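Local coordinates for protein UDP-N-acetylglucosamine 4,6-dehydratase (PDB 3PVZ) that binds NAD in a Rossmann-type domain and probably acts as a lyase, a dehydratase of UDP-N-acetylglucosamine, at residues N141-D146 against E355-K360; R188-I193 against E252-F257. All blocks are in the same frame, centred on the assembly; numbering follows the deposited sequence.

Contact 1: residues N141-D146 against E355-K360; sequences NVFNTD and ELFEQK
Phe143 and Phe357 meet ring to ring where helix 131-154 of the Rossmann-type, NAD-binding domain is met by helix 351-367, near the C-terminal end of the chain. The two segments run at 109° to each other, with axes 12.4 Å apart at closest approach, a gap wide enough to need large side chains from both helices. The phenyl groups fill it as a strongly slid pair: their planes are 25° apart, yet the centroids are separated by 5.5 Å, so overlap is slight and the touch is made by Phe143 CZ on Phe357 CE2 at 3.4 Å. Phe357 gets there because its CG stands anti to the backbone N (chi1 -171°), which sends the ring out toward helix 131-154. Phenylalanine suits this place, being flat, long and without polar groups to satisfy; further round, Leu378, Phe379 and Met382 of helix 372-382 also touch Phe357. Val142, one residue before Phe143, adds a compact branch: its CG1 lies 4.1 Å from Phe357 CE2, while Phe185 of helix 174-189 also packs on this valine. Behind the contact, the same helix 131-154 faces the cofactor, since Asn144 touches NAD.

The Phe143 ring is also met at its edge, near its plane, by the aliphatic part of Glu358. The carboxylate beyond continues toward Asp146, and OD2 of Asp146 comes within 4.4 Å of OE2 of Glu358. Two acids this close would probably repel, but basic partners from helix 174-189 can offset the charge: Lys189 forms a salt bridge with Asp146, and Arg188 a long, weak ion pair with Glu358. The glutamate's CG rests 3.7 Å from Phe143 CE1.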
ATOM      1  N   ASN A 141      -0.001  12.963   4.328  1.00 33.80           N
ATOM      2  CA  ASN A 141       1.284  13.608   4.392  1.00 33.82           C
ATOM      3  C   ASN A 141       1.242  14.764   5.406  1.00 33.70           C
ATOM      4  O   ASN A 141       2.239  14.989   6.051  1.00 33.64           O
ATOM      5  CB  ASN A 141       1.796  14.141   3.038  1.00 34.55           C
ATOM      6  CG  ASN A 141       2.057  13.065   1.985  1.00 35.05           C
ATOM      7  OD1 ASN A 141       2.112  11.845   2.243  1.00 33.61           O
ATOM      8  ND2 ASN A 141       2.227  13.544   0.744  1.00 33.42           N
ATOM      9  N   VAL A 142       0.133  15.486   5.550  1.00 33.53           N
ATOM     10  CA  VAL A 142       0.088  16.638   6.497  1.00 34.03           C
ATOM     11  C   VAL A 142      -0.522  16.260   7.870  1.00 33.80           C
ATOM     12  O   VAL A 142       0.187  16.224   8.892  1.00 32.05           O
ATOM     13  CB  VAL A 142      -0.650  17.843   5.886  1.00 35.08           C
ATOM     14  CG1 VAL A 142      -0.585  19.080   6.801  1.00 36.04           C
ATOM     15  CG2 VAL A 142      -0.068  18.169   4.480  1.00 33.34           C
ATOM     16  N   PHE A 143      -1.805  15.910   7.873  1.00 34.40           N
ATOM     17  CA  PHE A 143      -2.552  15.736   9.109  1.00 35.06           C
ATOM     18  C   PHE A 143      -2.175  14.546   9.969  1.00 33.82           C
ATOM     19  O   PHE A 143      -2.133  14.672  11.179  1.00 34.44           O
ATOM     20  CB  PHE A 143      -4.052  15.816   8.839  1.00 36.83           C
ATOM     21  CG  PHE A 143      -4.489  17.193   8.390  1.00 39.84           C
ATOM     22  CD1 PHE A 143      -4.352  18.290   9.246  1.00 40.62           C
ATOM     23  CD2 PHE A 143      -4.944  17.407   7.112  1.00 40.85           C
ATOM     24  CE1 PHE A 143      -4.689  19.540   8.815  1.00 43.23           C
ATOM     25  CE2 PHE A 143      -5.311  18.664   6.691  1.00 41.36           C
ATOM     26  CZ  PHE A 143      -5.178  19.720   7.523  1.00 44.23           C
ATOM     27  N   ASN A 144      -1.845  13.413   9.369  1.00 33.40           N
ATOM     28  CA  ASN A 144      -1.369  12.261  10.115  1.00 32.27           C
ATOM     29  C   ASN A 144      -0.040  12.586  10.761  1.00 32.16           C
ATOM     30  O   ASN A 144       0.292  12.100  11.868  1.00 33.16           O
ATOM     31  CB  ASN A 144      -1.163  11.050   9.203  1.00 31.11           C
ATOM     32  CG  ASN A 144      -2.477  10.376   8.798  1.00 32.39           C
ATOM     33  OD1 ASN A 144      -3.574  10.814   9.160  1.00 32.63           O
ATOM     34  ND2 ASN A 144      -2.366   9.306   8.010  1.00 32.53           N
ATOM     35  N   THR A 145       0.768  13.354  10.064  1.00 31.72           N
ATOM     36  CA  THR A 145       2.082  13.682  10.571  1.00 31.24           C
ATOM     37  C   THR A 145       1.928  14.583  11.785  1.00 30.97           C
ATOM     38  O   THR A 145       2.470  14.260  12.843  1.00 30.24           O
ATOM     39  CB  THR A 145       2.914  14.384   9.501  1.00 32.68           C
ATOM     40  OG1 THR A 145       2.940  13.578   8.318  1.00 34.52           O
ATOM     41  CG2 THR A 145       4.333  14.621   9.975  1.00 33.65           C
ATOM     42  N   ASP A 146       1.123  15.648  11.655  1.00 31.41           N
ATOM     43  CA  ASP A 146       0.880  16.589  12.756  1.00 31.47           C
ATOM     44  C   ASP A 146       0.290  15.847  13.969  1.00 30.87           C
ATOM     45  O   ASP A 146       0.798  16.007  15.068  1.00 30.61           O
ATOM     46  CB  ASP A 146      -0.066  17.726  12.305  1.00 33.05           C
ATOM     47  CG  ASP A 146      -0.117  18.858  13.270  1.00 35.21           C
ATOM     48  OD1 ASP A 146       0.939  19.459  13.567  1.00 41.13           O
ATOM     49  OD2 ASP A 146      -1.203  19.151  13.757  1.00 40.01           O
ATOM     50  N   GLU A 355      -4.014  27.579  10.744  1.00 46.10           N
ATOM     51  CA  GLU A 355      -5.413  27.510  11.130  1.00 47.44           C
ATOM     52  C   GLU A 355      -6.327  27.530   9.921  1.00 47.51           C
ATOM     53  O   GLU A 355      -7.265  26.737   9.879  1.00 46.91           O
ATOM     54  CB  GLU A 355      -5.780  28.620  12.108  1.00 48.65           C
ATOM     55  CG  GLU A 355      -5.388  28.246  13.562  1.00 50.43           C
ATOM     56  CD  GLU A 355      -5.245  29.481  14.470  1.00 56.06           C
ATOM     57  OE1 GLU A 355      -5.499  30.619  13.983  1.00 55.40           O
ATOM     58  OE2 GLU A 355      -4.883  29.297  15.663  1.00 60.11           O
ATOM     59  N   LEU A 356      -6.029  28.404   8.951  1.00 47.89           N
ATOM     60  CA  LEU A 356      -6.787  28.499   7.698  1.00 49.23           C
ATOM     61  C   LEU A 356      -6.880  27.141   7.015  1.00 48.21           C
ATOM     62  O   LEU A 356      -7.969  26.698   6.641  1.00 48.15           O
ATOM     63  CB  LEU A 356      -6.123  29.497   6.738  1.00 50.52           C
ATOM     64  CG  LEU A 356      -6.773  29.786   5.386  1.00 51.89           C
ATOM     65  CD1 LEU A 356      -8.115  30.430   5.560  1.00 53.05           C
ATOM     66  CD2 LEU A 356      -5.908  30.700   4.539  1.00 54.40           C
ATOM     67  N   PHE A 357      -5.725  26.487   6.887  1.00 46.85           N
ATOM     68  CA  PHE A 357      -5.614  25.217   6.194  1.00 45.84           C
ATOM     69  C   PHE A 357      -6.465  24.180   6.920  1.00 45.22           C
ATOM     70  O   PHE A 357      -7.249  23.494   6.305  1.00 45.07           O
ATOM     71  CB  PHE A 357      -4.137  24.800   6.119  1.00 45.51           C
ATOM     72  CG  PHE A 357      -3.868  23.610   5.235  1.00 43.54           C
ATOM     73  CD1 PHE A 357      -3.747  23.764   3.865  1.00 44.38           C
ATOM     74  CD2 PHE A 357      -3.735  22.354   5.766  1.00 40.85           C
ATOM     75  CE1 PHE A 357      -3.491  22.678   3.044  1.00 43.29           C
ATOM     76  CE2 PHE A 357      -3.491  21.261   4.944  1.00 41.05           C
ATOM     77  CZ  PHE A 357      -3.379  21.441   3.570  1.00 42.84           C
ATOM     78  N   GLU A 358      -6.337  24.089   8.234  1.00 44.90           N
ATOM     79  CA  GLU A 358      -7.175  23.151   8.995  1.00 45.26           C
ATOM     80  C   GLU A 358      -8.659  23.504   8.873  1.00 46.22           C
ATOM     81  O   GLU A 358      -9.487  22.628   8.796  1.00 46.00           O
ATOM     82  CB  GLU A 358      -6.805  23.138  10.466  1.00 44.78           C
ATOM     83  CG  GLU A 358      -5.413  22.620  10.780  1.00 47.25           C
ATOM     84  CD  GLU A 358      -4.923  23.046  12.170  1.00 51.22           C
ATOM     85  OE1 GLU A 358      -5.449  24.070  12.687  1.00 53.33           O
ATOM     86  OE2 GLU A 358      -4.023  22.360  12.736  1.00 48.08           O
ATOM     87  N   GLN A 359      -8.989  24.787   8.848  1.00 47.15           N
ATOM     88  CA  GLN A 359     -10.382  25.207   8.779  1.00 49.03           C
ATOM     89  C   GLN A 359     -10.998  24.905   7.414  1.00 49.24           C
ATOM     90  O   GLN A 359     -12.047  24.283   7.342  1.00 49.43           O
ATOM     91  CB  GLN A 359     -10.529  26.705   9.130  1.00 50.45           C
ATOM     92  CG  GLN A 359     -11.976  27.179   9.193  1.00 54.67           C
ATOM     93  CD  GLN A 359     -12.120  28.698   9.249  1.00 60.43           C
ATOM     94  OE1 GLN A 359     -11.221  29.452   8.834  1.00 62.91           O
ATOM     95  NE2 GLN A 359     -13.269  29.156   9.762  1.00 61.40           N
ATOM     96  N   LYS A 360     -10.343  25.351   6.347  1.00 50.08           N
ATOM     97  CA  LYS A 360     -10.788  25.092   4.971  1.00 51.07           C
ATOM     98  C   LYS A 360     -10.785  23.605   4.568  1.00 49.87           C
ATOM     99  O   LYS A 360     -11.663  23.172   3.841  1.00 50.29           O
ATOM    100  CB  LYS A 360      -9.935  25.875   3.969  1.00 51.73           C
ATOM    101  CG  LYS A 360     -10.135  27.361   4.030  1.00 55.27           C
ATOM    102  CD  LYS A 360     -11.272  27.802   3.147  1.00 59.83           C
ATOM    103  CE  LYS A 360     -11.604  29.279   3.351  1.00 64.90           C
ATOM    104  NZ  LYS A 360     -11.948  29.593   4.786  1.00 66.57           N
TER

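Contact 2: residues R188-I193 against E252-F257; sequences RKSEEI and ENRDIF
Asn253 reaches across to Ser190 from a type II beta turn, Glu252 to Asp255, that leads into strand 255-259. Its CB points toward segment 188-193, and CG, set anti to the backbone N (chi1 -160°), carries the amide on to the opposite backbone. At the tip the two amide atoms divide their work. ND2 donates to the carbonyl O of Ser190 at 2.7 Å. The bond is fairly straight, with an N-H...O angle of 159°; the oxygen lies close to the plane of the Asn253 amide, and the donor is slightly tilted from the carbonyl plane of Ser190. OD1 rests 3.4 Å from Ser190 CB and accepts a hydrogen bond from the backbone N of Ile195. Asparagine suits the place because one short, rigid amide can donate a hydrogen bond to the backbone of Ser190 and accept one from the strand that follows.

Arg254 comes in alongside with its chain extended from CG to NE, and its positive phi fits the third position of a type II turn. One face of its guanidinium is met by Asn253 ND2, which sits 3.4 Å above the plane, offset toward the rim. NH2 makes a weak bond to Ser190 OG at 3.2 Å, with an N-H...O angle of 125°. Serine is small enough to let the guanidinium come close to its hydroxyl, which meets it obliquely and is also bonded to Met187 O, one turn back in the helix. Asp255 steadies the turn itself, its OD2 accepting from Glu252 N at 2.8 Å.

From Asp255 onward the strand pairs through its backbone: Asp255 and Phe257 with Thr197, Ile256 with Ile343. Strand 255-259 is thereby set in the large sheet between strands 194-198 and 340-344, while Ile193 packs on Ile153 of helix 131-154.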
ATOM      1  N   ARG A 188       6.028  24.233  13.573  1.00 37.74           N
ATOM      2  CA  ARG A 188       5.270  24.611  14.767  1.00 37.28           C
ATOM      3  C   ARG A 188       5.504  23.602  15.860  1.00 36.43           C
ATOM      4  O   ARG A 188       5.724  23.982  17.012  1.00 35.89           O
ATOM      5  CB  ARG A 188       3.780  24.705  14.517  1.00 37.80           C
ATOM      6  CG  ARG A 188       2.980  24.949  15.773  1.00 37.96           C
ATOM      7  CD  ARG A 188       1.555  25.462  15.475  1.00 39.51           C
ATOM      8  NE  ARG A 188       0.716  24.404  14.916  1.00 36.70           N
ATOM      9  CZ  ARG A 188      -0.554  24.560  14.583  1.00 40.87           C
ATOM     10  NH1 ARG A 188      -1.224  23.543  14.082  1.00 40.36           N
ATOM     11  NH2 ARG A 188      -1.157  25.748  14.725  1.00 41.61           N
ATOM     12  N   LYS A 189       5.433  22.325  15.501  1.00 34.93           N
ATOM     13  CA  LYS A 189       5.660  21.230  16.472  1.00 34.63           C
ATOM     14  C   LYS A 189       7.068  21.152  17.037  1.00 34.14           C
ATOM     15  O   LYS A 189       7.269  20.641  18.134  1.00 33.25           O
ATOM     16  CB  LYS A 189       5.322  19.878  15.852  1.00 33.89           C
ATOM     17  CG  LYS A 189       3.811  19.610  15.738  1.00 36.33           C
ATOM     18  CD  LYS A 189       3.129  19.728  17.118  1.00 37.02           C
ATOM     19  CE  LYS A 189       1.683  19.268  17.124  1.00 37.59           C
ATOM     20  NZ  LYS A 189       0.838  20.024  16.203  1.00 39.04           N
ATOM     21  N   SER A 190       8.037  21.637  16.275  1.00 35.20           N
ATOM     22  CA  SER A 190       9.412  21.675  16.722  1.00 35.54           C
ATOM     23  C   SER A 190       9.681  22.691  17.824  1.00 35.51           C
ATOM     24  O   SER A 190      10.740  22.652  18.405  1.00 35.29           O
ATOM     25  CB  SER A 190      10.359  21.948  15.565  1.00 35.90           C
ATOM     26  OG  SER A 190      10.230  23.239  15.102  1.00 36.76           O
ATOM     27  N   GLU A 191       8.738  23.588  18.098  1.00 36.34           N
ATOM     28  CA  GLU A 191       8.786  24.423  19.320  1.00 36.82           C
ATOM     29  C   GLU A 191       8.434  23.620  20.595  1.00 36.52           C
ATOM     30  O   GLU A 191       8.524  24.173  21.672  1.00 36.71           O
ATOM     31  CB  GLU A 191       7.825  25.626  19.191  1.00 37.64           C
ATOM     32  CG  GLU A 191       8.256  26.587  18.074  1.00 37.32           C
ATOM     33  CD  GLU A 191       7.230  27.651  17.712  1.00 39.23           C
ATOM     34  OE1 GLU A 191       6.053  27.503  18.061  1.00 42.00           O
ATOM     35  OE2 GLU A 191       7.608  28.632  17.026  1.00 44.18           O
ATOM     36  N   GLU A 192       8.001  22.352  20.460  1.00 34.41           N
ATOM     37  CA  GLU A 192       7.659  21.519  21.619  1.00 35.14           C
ATOM     38  C   GLU A 192       8.396  20.192  21.715  1.00 33.74           C
ATOM     39  O   GLU A 192       8.394  19.617  22.761  1.00 34.72           O
ATOM     40  CB  GLU A 192       6.185  21.175  21.615  1.00 34.37           C
ATOM     41  CG  GLU A 192       5.310  22.381  21.854  1.00 39.24           C
ATOM     42  CD  GLU A 192       3.878  22.015  21.844  1.00 38.39           C
ATOM     43  OE1 GLU A 192       3.275  22.362  20.836  1.00 41.37           O
ATOM     44  OE2 GLU A 192       3.385  21.355  22.803  1.00 40.46           O
ATOM     45  N   ILE A 193       8.950  19.699  20.618  1.00 32.24           N
ATOM     46  CA  ILE A 193       9.713  18.468  20.621  1.00 31.13           C
ATOM     47  C   ILE A 193      10.770  18.604  19.545  1.00 31.37           C
ATOM     48  O   ILE A 193      10.535  19.251  18.531  1.00 31.96           O
ATOM     49  CB  ILE A 193       8.790  17.245  20.304  1.00 30.07           C
ATOM     50  CG1 ILE A 193       9.531  15.911  20.476  1.00 29.83           C
ATOM     51  CG2 ILE A 193       8.244  17.347  18.915  1.00 28.97           C
ATOM     52  CD1 ILE A 193       8.602  14.665  20.406  1.00 28.08           C
ATOM     53  N   GLU A 252      19.910  17.201  15.524  1.00 34.51           N
ATOM     54  CA  GLU A 252      19.376  18.156  16.453  1.00 35.64           C
ATOM     55  C   GLU A 252      18.056  18.672  15.938  1.00 34.98           C
ATOM     56  O   GLU A 252      17.754  18.531  14.760  1.00 35.25           O
ATOM     57  CB  GLU A 252      20.363  19.300  16.665  1.00 37.47           C
ATOM     58  CG  GLU A 252      21.636  18.829  17.306  1.00 41.28           C
ATOM     59  CD  GLU A 252      22.576  19.977  17.562  1.00 45.17           C
ATOM     60  OE1 GLU A 252      22.306  20.740  18.515  1.00 51.77           O
ATOM     61  OE2 GLU A 252      23.557  20.115  16.808  1.00 45.82           O
ATOM     62  N   ASN A 253      17.278  19.290  16.825  1.00 35.02           N
ATOM     63  CA  ASN A 253      16.018  19.947  16.427  1.00 34.98           C
ATOM     64  C   ASN A 253      16.238  20.769  15.179  1.00 34.79           C
ATOM     65  O   ASN A 253      17.053  21.655  15.185  1.00 34.11           O
ATOM     66  CB  ASN A 253      15.417  20.846  17.540  1.00 34.17           C
ATOM     67  CG  ASN A 253      13.901  21.119  17.324  1.00 35.72           C
ATOM     68  OD1 ASN A 253      13.229  20.411  16.559  1.00 34.25           O
ATOM     69  ND2 ASN A 253      13.360  22.120  18.021  1.00 31.04           N
ATOM     70  N   ARG A 254      15.466  20.455  14.141  1.00 35.08           N
ATOM     71  CA  ARG A 254      15.481  21.106  12.824  1.00 35.81           C
ATOM     72  C   ARG A 254      16.592  20.717  11.843  1.00 35.42           C
ATOM     73  O   ARG A 254      16.684  21.315  10.776  1.00 36.43           O
ATOM     74  CB  ARG A 254      15.445  22.634  12.961  1.00 37.58           C
ATOM     75  CG  ARG A 254      14.281  23.123  13.737  1.00 40.69           C
ATOM     76  CD  ARG A 254      14.233  24.648  13.789  1.00 44.47           C
ATOM     77  NE  ARG A 254      13.121  24.937  14.654  1.00 47.67           N
ATOM     78  CZ  ARG A 254      13.199  25.195  15.954  1.00 50.11           C
ATOM     79  NH1 ARG A 254      14.377  25.320  16.549  1.00 48.55           N
ATOM     80  NH2 ARG A 254      12.066  25.373  16.649  1.00 51.37           N
ATOM     81  N   ASP A 255      17.411  19.717  12.147  1.00 34.16           N
ATOM     82  CA  ASP A 255      18.464  19.332  11.220  1.00 34.37           C
ATOM     83  C   ASP A 255      17.854  18.491  10.074  1.00 35.14           C
ATOM     84  O   ASP A 255      17.040  17.591  10.344  1.00 33.34           O
ATOM     85  CB  ASP A 255      19.452  18.434  11.911  1.00 34.21           C
ATOM     86  CG  ASP A 255      20.468  19.152  12.738  1.00 35.53           C
ATOM     87  OD1 ASP A 255      20.542  20.404  12.781  1.00 36.67           O
ATOM     88  OD2 ASP A 255      21.262  18.392  13.322  1.00 37.40           O
ATOM     89  N   ILE A 256      18.231  18.801   8.828  1.00 35.64           N
ATOM     90  CA  ILE A 256      17.938  17.974   7.676  1.00 36.13           C
ATOM     91  C   ILE A 256      19.250  17.299   7.254  1.00 36.46           C
ATOM     92  O   ILE A 256      20.188  17.957   6.778  1.00 37.32           O
ATOM     93  CB  ILE A 256      17.418  18.755   6.430  1.00 37.17           C
ATOM     94  CG1 ILE A 256      16.224  19.664   6.750  1.00 37.74           C
ATOM     95  CG2 ILE A 256      17.033  17.763   5.322  1.00 35.66           C
ATOM     96  CD1 ILE A 256      15.940  20.680   5.626  1.00 34.16           C
ATOM     97  N   PHE A 257      19.312  15.990   7.434  1.00 35.85           N
ATOM     98  CA  PHE A 257      20.491  15.212   7.037  1.00 35.70           C
ATOM     99  C   PHE A 257      20.376  14.868   5.557  1.00 36.21           C
ATOM    100  O   PHE A 257      19.274  14.660   5.061  1.00 35.43           O
ATOM    101  CB  PHE A 257      20.583  13.941   7.876  1.00 34.04           C
ATOM    102  CG  PHE A 257      21.197  14.142   9.227  1.00 33.43           C
ATOM    103  CD1 PHE A 257      20.986  15.321   9.958  1.00 35.70           C
ATOM    104  CD2 PHE A 257      22.021  13.156   9.784  1.00 34.31           C
ATOM    105  CE1 PHE A 257      21.573  15.504  11.207  1.00 34.07           C
ATOM    106  CE2 PHE A 257      22.605  13.331  11.051  1.00 34.32           C
ATOM    107  CZ  PHE A 257      22.389  14.489  11.758  1.00 33.39           C
TER

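Overall arrangement
After the first strands and helices of the nucleotide-binding domain, the chain reaches helix 131-154, which supplies the earlier half of contact 1, and then helix 174-189, which leads into contact 2. Contact 2 closes first, when the chain returns at 252-257 to enter the central sheet. Only much later does helix 351-367 close contact 1, so the smaller loop is nested inside the larger. Their centres are about 18 Å apart, yet Arg188 and Lys189, in the first segment of contact 2, reach the acidic side chains of contact 1. Helix 174-189 thus links the helix-helix packing of contact 1 with the turn that leads into an inner strand of the large sheet.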